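Local coordinates for penicillin-binding protein 1A (PDB 5CXW), which builds and cross-links peptidoglycan in the mycobacterial cell wall, its penicillin-sensitive transpeptidase domain, the part described here, being acylated by penicillin V, at residues S97-A107 against L147-L158; T301-V309 against A337-S345. All coordinates share one frame; numbering follows the deposited sequence.

Contact 1 (S97-A107 against L147-L158). With 35P ((2R,4S)-5,5-dimethyl-2-{(1R)-2-oxo-1-[(phenoxyacetyl)amino]ethyl}-1,3-thiazolidine-4-carboxylic acid), chain C.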
loop_
_atom_site.group_PDB
_atom_site.type_symbol
_atom_site.label_atom_id
_atom_site.label_comp_id
_atom_site.label_asym_id
_atom_site.label_seq_id
_atom_site.Cartn_x
_atom_site.Cartn_y
_atom_site.Cartn_z
ATOM N N SER A 97 2.050 -6.170 8.284
ATOM C CA SER A 97 2.064 -4.963 9.100
ATOM C C SER A 97 1.822 -3.690 8.318
ATOM O O SER A 97 1.620 -2.644 8.949
ATOM C CB SER A 97 3.376 -4.822 9.812
ATOM O OG SER A 97 3.562 -5.896 10.756
ATOM N N SER A 98 1.798 -3.739 6.988
ATOM C CA SER A 98 1.491 -2.532 6.233
ATOM C C SER A 98 0.045 -2.109 6.476
ATOM O O SER A 98 -0.322 -0.950 6.222
ATOM C CB SER A 98 1.810 -2.684 4.754
ATOM O OG SER A 98 1.032 -3.666 4.108
ATOM N N PHE A 99 -0.779 -3.037 6.993
ATOM C CA PHE A 99 -2.168 -2.734 7.244
ATOM C C PHE A 99 -2.353 -1.983 8.581
ATOM O O PHE A 99 -3.457 -1.406 8.825
ATOM C CB PHE A 99 -3.005 -4.009 7.270
ATOM C CG PHE A 99 -4.328 -3.842 6.572
ATOM C CD1 PHE A 99 -4.352 -3.724 5.208
ATOM C CD2 PHE A 99 -5.516 -3.770 7.263
ATOM C CE1 PHE A 99 -5.513 -3.525 4.537
ATOM C CE2 PHE A 99 -6.709 -3.604 6.566
ATOM C CZ PHE A 99 -6.700 -3.467 5.219
ATOM N N LYS A 100 -1.304 -1.916 9.429
ATOM C CA LYS A 100 -1.439 -1.267 10.715
ATOM C C LYS A 100 -1.848 0.204 10.612
ATOM O O LYS A 100 -2.428 0.763 11.562
ATOM C CB LYS A 100 -0.124 -1.332 11.542
ATOM C CG LYS A 100 0.193 -2.719 12.042
ATOM C CD LYS A 100 1.518 -2.817 12.758
ATOM C CE LYS A 100 1.735 -4.254 13.131
ATOM N NZ LYS A 100 3.049 -4.424 13.647
ATOM N N VAL A 101 -1.450 0.855 9.524
ATOM C CA VAL A 101 -1.734 2.283 9.338
ATOM C C VAL A 101 -3.217 2.519 9.392
ATOM O O VAL A 101 -3.657 3.584 9.811
ATOM C CB VAL A 101 -1.106 2.909 8.057
ATOM C CG1 VAL A 101 0.366 2.663 8.027
ATOM C CG2 VAL A 101 -1.819 2.441 6.795
ATOM N N PHE A 102 -4.030 1.524 9.001
ATOM C CA PHE A 102 -5.490 1.737 9.039
ATOM C C PHE A 102 -6.043 1.650 10.442
ATOM O O PHE A 102 -7.049 2.310 10.743
ATOM C CB PHE A 102 -6.204 0.778 8.050
ATOM C CG PHE A 102 -5.662 0.930 6.683
ATOM C CD1 PHE A 102 -5.697 2.176 6.054
ATOM C CD2 PHE A 102 -5.049 -0.105 6.028
ATOM C CE1 PHE A 102 -5.132 2.363 4.799
ATOM C CE2 PHE A 102 -4.487 0.087 4.759
ATOM C CZ PHE A 102 -4.515 1.329 4.150
ATOM N N ALA A 103 -5.413 0.848 11.301
ATOM C CA ALA A 103 -5.744 0.899 12.722
ATOM C C ALA A 103 -5.404 2.255 13.307
ATOM O O ALA A 103 -6.102 2.804 14.157
ATOM C CB ALA A 103 -5.091 -0.198 13.513
ATOM N N LEU A 104 -4.305 2.834 12.869
ATOM C CA LEU A 104 -3.942 4.169 13.356
ATOM C C LEU A 104 -4.891 5.250 12.872
ATOM O O LEU A 104 -5.327 6.129 13.647
ATOM C CB LEU A 104 -2.512 4.466 12.957
ATOM C CG LEU A 104 -1.928 5.766 13.496
ATOM C CD1 LEU A 104 -2.003 5.936 14.988
ATOM C CD2 LEU A 104 -0.497 5.931 13.039
ATOM N N VAL A 105 -5.303 5.144 11.603
ATOM C CA VAL A 105 -6.361 6.006 11.120
ATOM C C VAL A 105 -7.579 5.919 12.015
ATOM O O VAL A 105 -8.138 6.944 12.455
ATOM C CB VAL A 105 -6.791 5.712 9.653
ATOM C CG1 VAL A 105 -7.987 6.521 9.269
ATOM C CG2 VAL A 105 -5.656 6.030 8.669
ATOM N N ALA A 106 -8.035 4.699 12.245
ATOM C CA ALA A 106 -9.241 4.483 13.036
ATOM C C ALA A 106 -9.128 5.091 14.446
ATOM O O ALA A 106 -10.088 5.688 14.952
ATOM C CB ALA A 106 -9.528 3.005 13.190
ATOM N N ALA A 107 -7.963 4.900 15.053
ATOM C CA ALA A 107 -7.714 5.401 16.373
ATOM C C ALA A 107 -7.807 6.923 16.403
ATOM O O ALA A 107 -8.467 7.550 17.268
ATOM C CB ALA A 107 -6.356 4.949 16.853
ATOM N N LEU A 147 4.316 1.987 15.823
ATOM C CA LEU A 147 4.150 1.815 14.377
ATOM C C LEU A 147 5.544 1.658 13.731
ATOM O O LEU A 147 5.772 0.771 12.888
ATOM C CB LEU A 147 3.425 2.983 13.723
ATOM C CG LEU A 147 3.107 2.801 12.226
ATOM C CD1 LEU A 147 1.979 1.756 11.970
ATOM C CD2 LEU A 147 2.722 4.138 11.652
ATOM N N LYS A 148 6.442 2.556 14.114
ATOM C CA LYS A 148 7.833 2.520 13.587
ATOM C C LYS A 148 8.466 1.163 13.896
ATOM O O LYS A 148 9.064 0.532 13.024
ATOM C CB LYS A 148 8.629 3.691 14.152
ATOM C CG LYS A 148 10.083 3.714 13.698
ATOM C CD LYS A 148 10.845 4.901 14.279
ATOM C CE LYS A 148 11.022 4.880 15.775
ATOM N NZ LYS A 148 11.536 6.230 16.245
ATOM N N MET A 149 8.362 0.710 15.144
ATOM C CA MET A 149 8.983 -0.568 15.530
ATOM C C MET A 149 8.184 -1.776 15.055
ATOM O O MET A 149 8.653 -2.924 15.132
ATOM C CB MET A 149 9.145 -0.629 17.053
ATOM C CG MET A 149 10.155 0.354 17.565
ATOM S SD MET A 149 10.189 0.322 19.392
ATOM C CE MET A 149 10.882 -1.299 19.604
ATOM N N SER A 150 6.988 -1.499 14.571
ATOM C CA SER A 150 6.031 -2.468 14.057
ATOM C C SER A 150 5.701 -3.549 15.078
ATOM O O SER A 150 5.918 -4.734 14.864
ATOM C CB SER A 150 6.462 -3.027 12.713
ATOM O OG SER A 150 5.270 -3.427 12.027
ATOM N N LEU A 151 5.224 -3.068 16.219
ATOM C CA LEU A 151 4.886 -3.990 17.293
ATOM C C LEU A 151 3.496 -4.572 17.124
ATOM O O LEU A 151 2.516 -3.854 17.261
ATOM C CB LEU A 151 5.064 -3.311 18.641
ATOM C CG LEU A 151 6.470 -2.708 18.845
ATOM C CD1 LEU A 151 6.471 -1.970 20.182
ATOM C CD2 LEU A 151 7.531 -3.743 18.771
ATOM N N ASN A 152 3.410 -5.866 16.863
ATOM C CA ASN A 152 2.122 -6.572 16.710
ATOM C C ASN A 152 1.282 -6.471 17.984
ATOM O O ASN A 152 0.056 -6.303 17.929
ATOM C CB ASN A 152 2.325 -8.029 16.406
ATOM C CG ASN A 152 2.738 -8.296 14.995
ATOM O OD1 ASN A 152 3.108 -7.406 14.211
ATOM N ND2 ASN A 152 2.704 -9.620 14.647
ATOM N N THR A 153 1.934 -6.630 19.130
ATOM C CA THR A 153 1.202 -6.712 20.400
ATOM C C THR A 153 0.520 -5.346 20.651
ATOM O O THR A 153 -0.689 -5.267 20.978
ATOM C CB THR A 153 2.162 -7.049 21.528
ATOM O OG1 THR A 153 3.202 -6.085 21.528
ATOM C CG2 THR A 153 2.723 -8.461 21.393
ATOM N N SER A 154 1.268 -4.262 20.470
ATOM C CA SER A 154 0.739 -2.930 20.738
ATOM C C SER A 154 -0.428 -2.603 19.810
ATOM O O SER A 154 -1.441 -2.029 20.226
ATOM C CB SER A 154 1.857 -1.917 20.462
ATOM O OG SER A 154 3.020 -2.171 21.254
ATOM N N TYR A 155 -0.291 -2.982 18.540
ATOM C CA TYR A 155 -1.334 -2.690 17.526
ATOM C C TYR A 155 -2.583 -3.559 17.782
ATOM O O TYR A 155 -3.689 -3.138 17.484
ATOM C CB TYR A 155 -0.773 -2.715 16.066
ATOM C CG TYR A 155 -0.409 -1.281 15.767
ATOM C CD1 TYR A 155 0.732 -0.682 16.310
ATOM C CD2 TYR A 155 -1.259 -0.479 15.067
ATOM C CE1 TYR A 155 0.988 0.688 16.152
ATOM C CE2 TYR A 155 -1.058 0.876 14.891
ATOM C CZ TYR A 155 0.068 1.473 15.431
ATOM O OH TYR A 155 0.248 2.820 15.326
ATOM N N TYR A 156 -2.404 -4.796 18.252
ATOM C CA TYR A 156 -3.558 -5.616 18.698
ATOM C C TYR A 156 -4.288 -4.925 19.838
ATOM O O TYR A 156 -5.522 -4.781 19.797
ATOM C CB TYR A 156 -3.113 -7.002 19.129
ATOM C CG TYR A 156 -3.760 -8.127 18.390
ATOM C CD1 TYR A 156 -3.263 -8.539 17.194
ATOM C CD2 TYR A 156 -4.855 -8.806 18.905
ATOM C CE1 TYR A 156 -3.839 -9.569 16.476
ATOM C CE2 TYR A 156 -5.404 -9.885 18.240
ATOM C CZ TYR A 156 -4.910 -10.239 17.009
ATOM O OH TYR A 156 -5.425 -11.348 16.339
ATOM N N ARG A 157 -3.569 -4.450 20.857
ATOM C CA ARG A 157 -4.197 -3.740 21.944
ATOM C C ARG A 157 -4.858 -2.441 21.457
ATOM O O ARG A 157 -5.917 -2.041 21.994
ATOM C CB ARG A 157 -3.219 -3.421 23.091
ATOM C CG ARG A 157 -2.707 -4.611 23.853
ATOM C CD ARG A 157 -1.992 -4.159 25.112
ATOM N NE ARG A 157 -1.650 -5.313 25.981
ATOM C CZ ARG A 157 -0.549 -6.079 25.835
ATOM N NH1 ARG A 157 0.391 -5.785 24.985
ATOM N NH2 ARG A 157 -0.382 -7.148 26.631
ATOM N N LEU A 158 -4.221 -1.735 20.533
ATOM C CA LEU A 158 -4.821 -0.525 20.038
ATOM C C LEU A 158 -6.161 -0.837 19.327
ATOM O O LEU A 158 -7.181 -0.150 19.574
ATOM C CB LEU A 158 -3.916 0.185 19.084
ATOM C CG LEU A 158 -4.466 1.473 18.498
ATOM C CD1 LEU A 158 -4.817 2.542 19.527
ATOM C CD2 LEU A 158 -3.471 2.014 17.472
HETATM C C24 35P C . 6.006 -14.586 12.673
HETATM C C23 35P C . 6.559 -15.843 12.447
HETATM C C22 35P C . 7.262 -16.092 11.289
HETATM C C21 35P C . 7.444 -15.101 10.336
HETATM C C20 35P C . 6.910 -13.847 10.538
HETATM C C19 35P C . 6.191 -13.580 11.728
HETATM O O1 35P C . 5.645 -12.351 12.007
HETATM C C2 35P C . 6.024 -11.236 11.206
HETATM C C3 35P C . 5.548 -9.976 11.874
HETATM O O18 35P C . 5.397 -9.945 13.088
HETATM N N4 35P C . 5.350 -8.961 11.046
HETATM C C5 35P C . 4.952 -7.649 11.531
HETATM C C6 35P C . 4.267 -6.961 10.423
HETATM O O17 35P C . 4.379 -7.254 9.214
HETATM C C8 35P C . 6.159 -6.728 12.009
HETATM N N7 35P C . 6.384 -5.935 10.835
HETATM S S11 35P C . 7.673 -7.441 12.366
HETATM C C10 35P C . 8.571 -6.844 11.013
HETATM C C12 35P C . 9.433 -7.951 10.406
HETATM C C15 35P C . 9.496 -5.706 11.353
HETATM C C9 35P C . 7.476 -6.426 10.026
HETATM C C13 35P C . 7.781 -5.425 8.956
HETATM O O14 35P C . 7.464 -4.220 9.203
HETATM O O16 35P C . 8.275 -5.856 7.892
#
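Lys-100 reaches across to the second segment with its amine, which donates to Ser-150 OG at 2.9 Å and to Asn-152 OD1 at 3.0 Å. The arrangement is the active-site core of a penicillin-binding transpeptidase: Ser-97, in the 3-10 turn that runs into the helix, and Lys-100 are consistent with the SxxK motif of this family, with Ser-150, from the turn after helix 143-149, and Asn-152, from the first turn of helix 152-161, placed as in its SxN motif. With CG anti to its carbonyl carbon (chi1 -70°) and the chain extended beyond, the lysine spans the gap at full length. Its bond to Asn-152 OD1 lies in the carbonyl plane, on a lone pair, while a weak bond returns from NZ to Ser-97 OG. Ser-150 OG has three nitrogen partners: Lys-100 NZ, Lys-291 NZ and N7 of the opened penicillin, 3.0 Å away. Ser-97 itself is acylated: its OG is covalently joined to C6 of the drug, and its backbone N donates to O17 of the resulting ester at 2.7 Å. The other branch of the Asn-152 amide, ND2, makes a weak bond to O18 of the phenoxyacetyl amide. Positive phi at Ser-150 marks the Schellman motif that ends helix 143-149. Behind the polar cluster, the methylenes of Lys-100 lie against Tyr-155, whose hydroxyl pairs with Ile-143 O, and the CB of Ala-103 comes to the edge of the same ring. The two methyls of Leu-147 divide, CD1 against Lys-100 CB and CD2 against Leu-104 CD2 at 3.9 Å. Helices 100-107 and 152-158 are inclined at 37° to each other, and at the far end Ala-107 CB touches Leu-158 CD1 at 3.9 Å.

Contact 2 (T301-V309 against A337-S345); sequences TANKDAWMV and AIYGSGLPS. With 35P ((2R,4S)-5,5-dimethyl-2-{(1R)-2-oxo-1-[(phenoxyacetyl)amino]ethyl}-1,3-thiazolidine-4-carboxylic acid), chain C; PEG (di(hydroxyethyl)ether), chain D.
Asn-303 is held by both ends of its side-chain amide: ND2 donates to Ile-338 O at 2.9 Å, and OD1 accepts from a water at 2.7 Å. That water also donates to Thr-301 O and lies 3.3 Å from Tyr-339 OH, so it links Thr-301 and Asn-303 to Tyr-339 in the loop before helix 343-356. The bond to Ile-338 O is bent, with ND2 above the carbonyl plane. The same nitrogen sits 3.4 Å above the centre of the Tyr-339 ring, and the amide and ring planes are 71° apart. Together, carbonyl and ring fix the rotation of the amide. Farther along this strand of the transpeptidase sheet the contact turns apolar. Ala-306 CB presses on Pro-344 CG at 3.4 Å, a tight fit, and also meets Ile-338 CG2. Gly-340 CA comes within 3.2 Å of Trp-307 O. Met-308 is bent at chi2 and chi3, which brings CE to Ser-345 OG; that hydroxyl donates to Gly-340 O at 2.7 Å, a bond from the first turn of the helix back to the loop. Penicillin V borders the polar end, its phenoxy carbon C21 3.2 Å from Ala-302 O and its methyl C12 near Tyr-339 CD1. The contacts from these two segments to the drug are mainly to its carbons, whereas its hydrogen bonds here come from Thr-292 and Thr-294 on the adjoining strand 289-296.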
loop_
_atom_site.group_PDB
_atom_site.type_symbol
_atom_site.label_atom_id
_atom_site.label_comp_id
_atom_site.label_asym_id
_atom_site.label_seq_id
_atom_site.Cartn_x
_atom_site.Cartn_y
_atom_site.Cartn_z
ATOM N N THR A 301 8.816 -20.415 11.122
ATOM C CA THR A 301 9.556 -19.198 11.522
ATOM C C THR A 301 9.921 -18.292 10.322
ATOM O O THR A 301 10.557 -17.261 10.486
ATOM C CB THR A 301 10.876 -19.622 12.172
ATOM O OG1 THR A 301 11.637 -20.349 11.215
ATOM C CG2 THR A 301 10.597 -20.545 13.337
ATOM N N ALA A 302 9.507 -18.698 9.123
ATOM C CA ALA A 302 9.894 -18.057 7.879
ATOM C C ALA A 302 8.781 -17.140 7.308
ATOM O O ALA A 302 7.653 -17.115 7.831
ATOM C CB ALA A 302 10.283 -19.149 6.894
ATOM N N ASN A 303 9.124 -16.397 6.262
ATOM C CA ASN A 303 8.309 -15.298 5.723
ATOM C C ASN A 303 7.613 -15.747 4.447
ATOM O O ASN A 303 8.118 -16.638 3.788
ATOM C CB ASN A 303 9.183 -14.077 5.418
ATOM C CG ASN A 303 9.853 -13.541 6.680
ATOM O OD1 ASN A 303 9.377 -13.790 7.802
ATOM N ND2 ASN A 303 10.937 -12.801 6.499
ATOM N N LYS A 304 6.528 -15.089 4.081
ATOM C CA LYS A 304 5.769 -15.431 2.917
ATOM C C LYS A 304 5.626 -14.294 1.940
ATOM O O LYS A 304 5.885 -14.476 0.757
ATOM C CB LYS A 304 4.389 -15.970 3.290
ATOM C CG LYS A 304 3.555 -16.399 2.080
ATOM C CD LYS A 304 2.344 -17.230 2.473
ATOM C CE LYS A 304 1.284 -16.402 3.217
ATOM N NZ LYS A 304 0.469 -15.459 2.344
ATOM N N ASP A 305 5.245 -13.128 2.432
ATOM C CA ASP A 305 5.054 -11.930 1.626
ATOM C C ASP A 305 5.820 -10.799 2.286
ATOM O O ASP A 305 5.891 -10.704 3.512
ATOM C CB ASP A 305 3.606 -11.441 1.548
ATOM C CG ASP A 305 2.612 -12.524 1.223
ATOM O OD1 ASP A 305 2.164 -13.212 2.143
ATOM O OD2 ASP A 305 2.286 -12.668 0.009
ATOM N N ALA A 306 6.393 -9.938 1.480
ATOM C CA ALA A 306 7.168 -8.820 1.970
ATOM C C ALA A 306 6.732 -7.572 1.270
ATOM O O ALA A 306 6.596 -7.571 0.057
ATOM C CB ALA A 306 8.631 -9.101 1.776
ATOM N N TRP A 307 6.487 -6.501 2.015
ATOM C CA TRP A 307 5.943 -5.281 1.497
ATOM C C TRP A 307 6.703 -4.007 1.903
ATOM O O TRP A 307 7.179 -3.892 3.052
ATOM C CB TRP A 307 4.539 -5.059 2.060
ATOM C CG TRP A 307 3.465 -5.984 1.606
ATOM C CD1 TRP A 307 3.235 -7.278 2.033
ATOM C CD2 TRP A 307 2.497 -5.702 0.594
ATOM N NE1 TRP A 307 2.127 -7.796 1.345
ATOM C CE2 TRP A 307 1.636 -6.834 0.502
ATOM C CE3 TRP A 307 2.222 -4.571 -0.203
ATOM C CZ2 TRP A 307 0.564 -6.874 -0.350
ATOM C CZ3 TRP A 307 1.116 -4.601 -1.070
ATOM C CH2 TRP A 307 0.305 -5.763 -1.145
ATOM N N MET A 308 6.707 -3.013 1.028
ATOM C CA MET A 308 7.006 -1.648 1.408
ATOM C C MET A 308 6.027 -0.762 0.683
ATOM O O MET A 308 5.936 -0.817 -0.576
ATOM C CB MET A 308 8.437 -1.236 1.053
ATOM C CG MET A 308 8.806 0.221 1.367
ATOM S SD MET A 308 8.459 0.649 3.095
ATOM C CE MET A 308 10.029 1.358 3.646
ATOM N N VAL A 309 5.290 0.058 1.448
ATOM C CA VAL A 309 4.354 1.027 0.895
ATOM C C VAL A 309 4.657 2.407 1.440
ATOM O O VAL A 309 4.822 2.591 2.614
ATOM C CB VAL A 309 2.897 0.623 1.198
ATOM C CG1 VAL A 309 1.933 1.461 0.371
ATOM C CG2 VAL A 309 2.661 -0.820 0.949
ATOM N N ALA A 337 16.330 -14.624 4.925
ATOM C CA ALA A 337 14.906 -14.369 4.891
ATOM C C ALA A 337 14.689 -12.985 4.235
ATOM O O ALA A 337 15.483 -12.026 4.513
ATOM C CB ALA A 337 14.343 -14.426 6.273
ATOM N N ILE A 338 13.606 -12.843 3.486
ATOM C CA ILE A 338 13.218 -11.536 2.881
ATOM C C ILE A 338 12.158 -10.902 3.738
ATOM O O ILE A 338 11.065 -11.487 3.924
ATOM C CB ILE A 338 12.759 -11.691 1.442
ATOM C CG1 ILE A 338 13.970 -12.173 0.606
ATOM C CG2 ILE A 338 12.285 -10.363 0.849
ATOM C CD1 ILE A 338 13.646 -12.502 -0.845
ATOM N N TYR A 339 12.474 -9.715 4.282
ATOM C CA TYR A 339 11.492 -8.886 5.010
ATOM C C TYR A 339 11.104 -7.659 4.220
ATOM O O TYR A 339 11.758 -7.304 3.253
ATOM C CB TYR A 339 12.165 -8.395 6.315
ATOM C CG TYR A 339 12.547 -9.470 7.302
ATOM C CD1 TYR A 339 11.671 -9.905 8.245
ATOM C CD2 TYR A 339 13.795 -10.081 7.229
ATOM C CE1 TYR A 339 12.026 -10.926 9.121
ATOM C CE2 TYR A 339 14.150 -11.080 8.104
ATOM C CZ TYR A 339 13.255 -11.466 9.038
ATOM O OH TYR A 339 13.595 -12.480 9.901
ATOM N N GLY A 340 10.072 -6.953 4.645
ATOM C CA GLY A 340 9.672 -5.679 4.009
ATOM C C GLY A 340 10.809 -4.688 3.837
ATOM O O GLY A 340 10.905 -4.026 2.811
ATOM N N SER A 341 11.700 -4.655 4.827
ATOM C CA SER A 341 12.897 -3.783 4.803
ATOM C C SER A 341 14.006 -4.225 3.872
ATOM O O SER A 341 15.015 -3.506 3.759
ATOM C CB SER A 341 13.443 -3.629 6.220
ATOM O OG SER A 341 13.873 -4.919 6.668
ATOM N N GLY A 342 13.839 -5.378 3.238
ATOM C CA GLY A 342 14.782 -5.897 2.285
ATOM C C GLY A 342 14.402 -5.562 0.864
ATOM O O GLY A 342 14.168 -4.391 0.521
ATOM N N LEU A 343 14.304 -6.576 0.014
ATOM C CA LEU A 343 14.004 -6.315 -1.425
ATOM C C LEU A 343 12.821 -5.400 -1.724
ATOM O O LEU A 343 12.944 -4.582 -2.603
ATOM C CB LEU A 343 13.860 -7.597 -2.264
ATOM C CG LEU A 343 14.990 -8.600 -2.240
ATOM C CD1 LEU A 343 14.670 -9.757 -3.178
ATOM C CD2 LEU A 343 16.334 -7.944 -2.573
ATOM N N PRO A 344 11.687 -5.499 -0.959
ATOM C CA PRO A 344 10.587 -4.586 -1.324
ATOM C C PRO A 344 10.945 -3.109 -1.089
ATOM O O PRO A 344 10.607 -2.262 -1.916
ATOM C CB PRO A 344 9.441 -5.008 -0.395
ATOM C CG PRO A 344 9.781 -6.424 0.001
ATOM C CD PRO A 344 11.293 -6.440 0.070
ATOM N N SER A 345 11.706 -2.822 -0.039
ATOM C CA SER A 345 12.180 -1.457 0.235
ATOM C C SER A 345 13.234 -1.019 -0.761
ATOM O O SER A 345 13.243 0.131 -1.185
ATOM C CB SER A 345 12.664 -1.343 1.681
ATOM O OG SER A 345 11.619 -1.443 2.597
HETATM C C24 35P C . 6.006 -14.586 12.673
HETATM C C23 35P C . 6.559 -15.843 12.447
HETATM C C22 35P C . 7.262 -16.092 11.289
HETATM C C21 35P C . 7.444 -15.101 10.336
HETATM C C20 35P C . 6.910 -13.847 10.538
HETATM C C19 35P C . 6.191 -13.580 11.728
HETATM O O1 35P C . 5.645 -12.351 12.007
HETATM C C2 35P C . 6.024 -11.236 11.206
HETATM C C3 35P C . 5.548 -9.976 11.874
HETATM O O18 35P C . 5.397 -9.945 13.088
HETATM N N4 35P C . 5.350 -8.961 11.046
HETATM C C5 35P C . 4.952 -7.649 11.531
HETATM C C6 35P C . 4.267 -6.961 10.423
HETATM O O17 35P C . 4.379 -7.254 9.214
HETATM C C8 35P C . 6.159 -6.728 12.009
HETATM N N7 35P C . 6.384 -5.935 10.835
HETATM S S11 35P C . 7.673 -7.441 12.366
HETATM C C10 35P C . 8.571 -6.844 11.013
HETATM C C12 35P C . 9.433 -7.951 10.406
HETATM C C15 35P C . 9.496 -5.706 11.353
HETATM C C9 35P C . 7.476 -6.426 10.026
HETATM C C13 35P C . 7.781 -5.425 8.956
HETATM O O14 35P C . 7.464 -4.220 9.203
HETATM O O16 35P C . 8.275 -5.856 7.892
HETATM O O2 PEG D . -2.211 -16.777 2.574
HETATM C C3 PEG D . -3.289 -16.976 1.668
HETATM C C4 PEG D . -3.772 -15.624 1.224
HETATM O O4 PEG D . -4.952 -15.338 1.946
HETATM O O HOH W 1 11.140 -14.638 9.701
#

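In the fold
The two contacts show how one active site can be assembled from distant parts of a chain. Their centres are about 17 Å apart within the same transpeptidase domain, and they follow in series: contact 1 closes before contact 2 opens. Contact 1 is made by helices 100-109, 143-149 and 152-161; contact 2 sets strand 303-312 of the five-stranded antiparallel sheet against loop 337-342 and the first turn of helix 343-356. They meet directly where Ser-98 packs on Trp-307, and strand 289-296, carrying Lys-291, Thr-292 and Thr-294, edges the sheet beside strand 303-312. Both touch the bound penicillin, so the helical part and the sheet part of the domain share one drug.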